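Local coordinates for protein transcriptional regulator, LYSR family (Neisseria meningitidis, PDB 4AB5) that probably regulates transcription of methionine biosynthesis genes as a MetR-like LysR-family factor, of which this chain is the regulatory domain, at residues E101-E106 / K123-K128. Numbering follows the deposited sequence.
Sequences EDFIGE and KILIPK
Phe103 and Leu125 make the buried half of this contact, methyl against ring. Leu125 sends CD1 over one face of the phenyl ring, on its CG–CD1 side, at 4.0 Å from Phe103 CD1, and the two side chains cross at about a right angle. With CB of Phe103 already directed toward 123-128 and CG anti to its own carbonyl carbon (chi1 -65°), the ring reaches the methyl, while chi2 of 87° sets how its face is turned. Both side chains also rest on Leu120 of helix 119-125; Ile153 adds a further apolar neighbour to Phe103. In the periplasmic-binding-protein-like fold of LysR regulatory domains, this pairing joins the loop between strands 97-98 and 108-110 to the segment 123-128 on helix 119-125, within the lobe that holds the small parallel sheet 108-110/134-136. The other half of the contact is exposed and polar. Lys128 reaches across to the Glu101 carboxylate at about a right angle to that side chain, and its NZ donates to the syn lone pair of Glu101 OE2 at 3.2 Å, a salt bridge. A water closes a second path between the same groups, donating to Glu101 OE1 at 2.6 Å and accepting from Lys128 NZ at 2.7 Å.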
loop_
_atom_site.group_PDB
_atom_site.type_symbol
_atom_site.label_atom_id
_atom_site.label_comp_id
_atom_site.label_asym_id
_atom_site.label_seq_id
_atom_site.Cartn_x
_atom_site.Cartn_y
_atom_site.Cartn_z
ATOM N N GLU B 101 -1.633 -26.305 -13.662
ATOM C CA GLU B 101 -1.258 -26.254 -15.082
ATOM C C GLU B 101 -1.832 -25.042 -15.843
ATOM O O GLU B 101 -1.260 -24.648 -16.860
ATOM C CB GLU B 101 -1.660 -27.563 -15.788
ATOM C CG GLU B 101 -0.804 -28.775 -15.428
ATOM C CD GLU B 101 -1.023 -29.448 -14.082
ATOM O OE1 GLU B 101 -2.027 -29.134 -13.399
ATOM O OE2 GLU B 101 -0.181 -30.299 -13.710
ATOM N N ASP B 102 -2.949 -24.447 -15.356
ATOM C CA ASP B 102 -3.583 -23.269 -15.975
ATOM C C ASP B 102 -2.757 -21.983 -15.802
ATOM O O ASP B 102 -2.979 -21.010 -16.524
ATOM C CB ASP B 102 -5.029 -23.075 -15.479
ATOM C CG ASP B 102 -6.004 -24.161 -15.900
ATOM O OD1 ASP B 102 -5.907 -24.639 -17.052
ATOM O OD2 ASP B 102 -6.894 -24.500 -15.098
ATOM N N PHE B 103 -1.794 -22.004 -14.864
ATOM C CA PHE B 103 -0.878 -20.915 -14.549
ATOM C C PHE B 103 0.372 -20.918 -15.452
ATOM O O PHE B 103 1.032 -19.887 -15.543
ATOM C CB PHE B 103 -0.453 -20.999 -13.070
ATOM C CG PHE B 103 -1.565 -20.793 -12.065
ATOM C CD1 PHE B 103 -2.348 -21.862 -11.641
ATOM C CD2 PHE B 103 -1.824 -19.530 -11.535
ATOM C CE1 PHE B 103 -3.380 -21.669 -10.720
ATOM C CE2 PHE B 103 -2.858 -19.338 -10.616
ATOM C CZ PHE B 103 -3.625 -20.407 -10.213
ATOM N N ILE B 104 0.688 -22.061 -16.117
ATOM C CA ILE B 104 1.864 -22.255 -16.981
ATOM C C ILE B 104 2.212 -21.100 -17.951
ATOM O O ILE B 104 3.319 -20.566 -17.890
ATOM C CB ILE B 104 1.948 -23.682 -17.617
ATOM C CG1 ILE B 104 2.261 -24.742 -16.542
ATOM C CG2 ILE B 104 2.989 -23.751 -18.765
ATOM C CD1 ILE B 104 2.043 -26.187 -16.941
ATOM N N GLY B 105 1.284 -20.723 -18.809
ATOM C CA GLY B 105 1.533 -19.656 -19.775
ATOM C C GLY B 105 1.458 -18.228 -19.263
ATOM O O GLY B 105 2.240 -17.373 -19.684
ATOM N N GLU B 106 0.501 -17.977 -18.355
ATOM C CA GLU B 106 0.112 -16.702 -17.764
ATOM C C GLU B 106 1.180 -16.001 -16.927
ATOM O O GLU B 106 1.948 -16.662 -16.233
ATOM C CB GLU B 106 -1.156 -16.908 -16.912
ATOM C CG GLU B 106 -2.491 -16.750 -17.640
ATOM C CD GLU B 106 -2.878 -17.735 -18.719
ATOM O OE1 GLU B 106 -3.215 -18.889 -18.371
ATOM O OE2 GLU B 106 -2.984 -17.314 -19.895
ATOM N N LYS B 123 2.424 -23.708 -2.002
ATOM C CA LYS B 123 1.516 -24.844 -1.827
ATOM C C LYS B 123 1.052 -25.533 -3.103
ATOM O O LYS B 123 0.503 -26.632 -3.013
ATOM C CB LYS B 123 0.272 -24.411 -1.023
ATOM C CG LYS B 123 0.546 -23.995 0.420
ATOM C CD LYS B 123 -0.599 -23.167 0.970
ATOM C CE LYS B 123 -0.794 -23.409 2.445
ATOM N NZ LYS B 123 -1.714 -22.416 3.051
ATOM N N ILE B 124 1.189 -24.884 -4.273
ATOM C CA ILE B 124 0.632 -25.415 -5.524
ATOM C C ILE B 124 1.605 -25.511 -6.709
ATOM O O ILE B 124 1.703 -26.567 -7.333
ATOM C CB ILE B 124 -0.673 -24.616 -5.889
ATOM C CG1 ILE B 124 -1.636 -24.448 -4.657
ATOM C CG2 ILE B 124 -1.371 -25.128 -7.170
ATOM C CD1 ILE B 124 -3.138 -24.848 -4.787
ATOM N N LEU B 125 2.264 -24.399 -7.041
ATOM C CA LEU B 125 3.143 -24.227 -8.198
ATOM C C LEU B 125 4.517 -24.888 -8.033
ATOM O O LEU B 125 4.841 -25.782 -8.817
ATOM C CB LEU B 125 3.277 -22.717 -8.508
ATOM C CG LEU B 125 2.244 -22.010 -9.417
ATOM C CD1 LEU B 125 0.830 -22.554 -9.272
ATOM C CD2 LEU B 125 2.247 -20.532 -9.171
ATOM N N ILE B 126 5.322 -24.450 -7.027
ATOM C CA ILE B 126 6.663 -24.985 -6.736
ATOM C C ILE B 126 6.647 -26.530 -6.670
ATOM O O ILE B 126 7.427 -27.125 -7.422
ATOM C CB ILE B 126 7.353 -24.317 -5.504
ATOM C CG1 ILE B 126 7.593 -22.805 -5.712
ATOM C CG2 ILE B 126 8.641 -25.053 -5.067
ATOM C CD1 ILE B 126 7.712 -22.120 -4.462
ATOM N N PRO B 127 5.731 -27.203 -5.898
ATOM C CA PRO B 127 5.733 -28.680 -5.877
ATOM C C PRO B 127 5.441 -29.360 -7.205
ATOM O O PRO B 127 5.828 -30.515 -7.383
ATOM C CB PRO B 127 4.680 -29.035 -4.820
ATOM C CG PRO B 127 3.860 -27.846 -4.651
ATOM C CD PRO B 127 4.735 -26.673 -4.937
ATOM N N LYS B 128 4.770 -28.658 -8.132
ATOM C CA LYS B 128 4.461 -29.208 -9.446
ATOM C C LYS B 128 5.511 -28.786 -10.473
ATOM O O LYS B 128 5.435 -29.208 -11.629
ATOM C CB LYS B 128 3.044 -28.813 -9.885
ATOM C CG LYS B 128 1.961 -29.679 -9.270
ATOM C CD LYS B 128 0.838 -29.936 -10.244
ATOM C CE LYS B 128 -0.033 -31.073 -9.780
ATOM N NZ LYS B 128 -1.009 -31.475 -10.824
HETATM O O HOH W 1 -3.378 -30.723 -11.890
#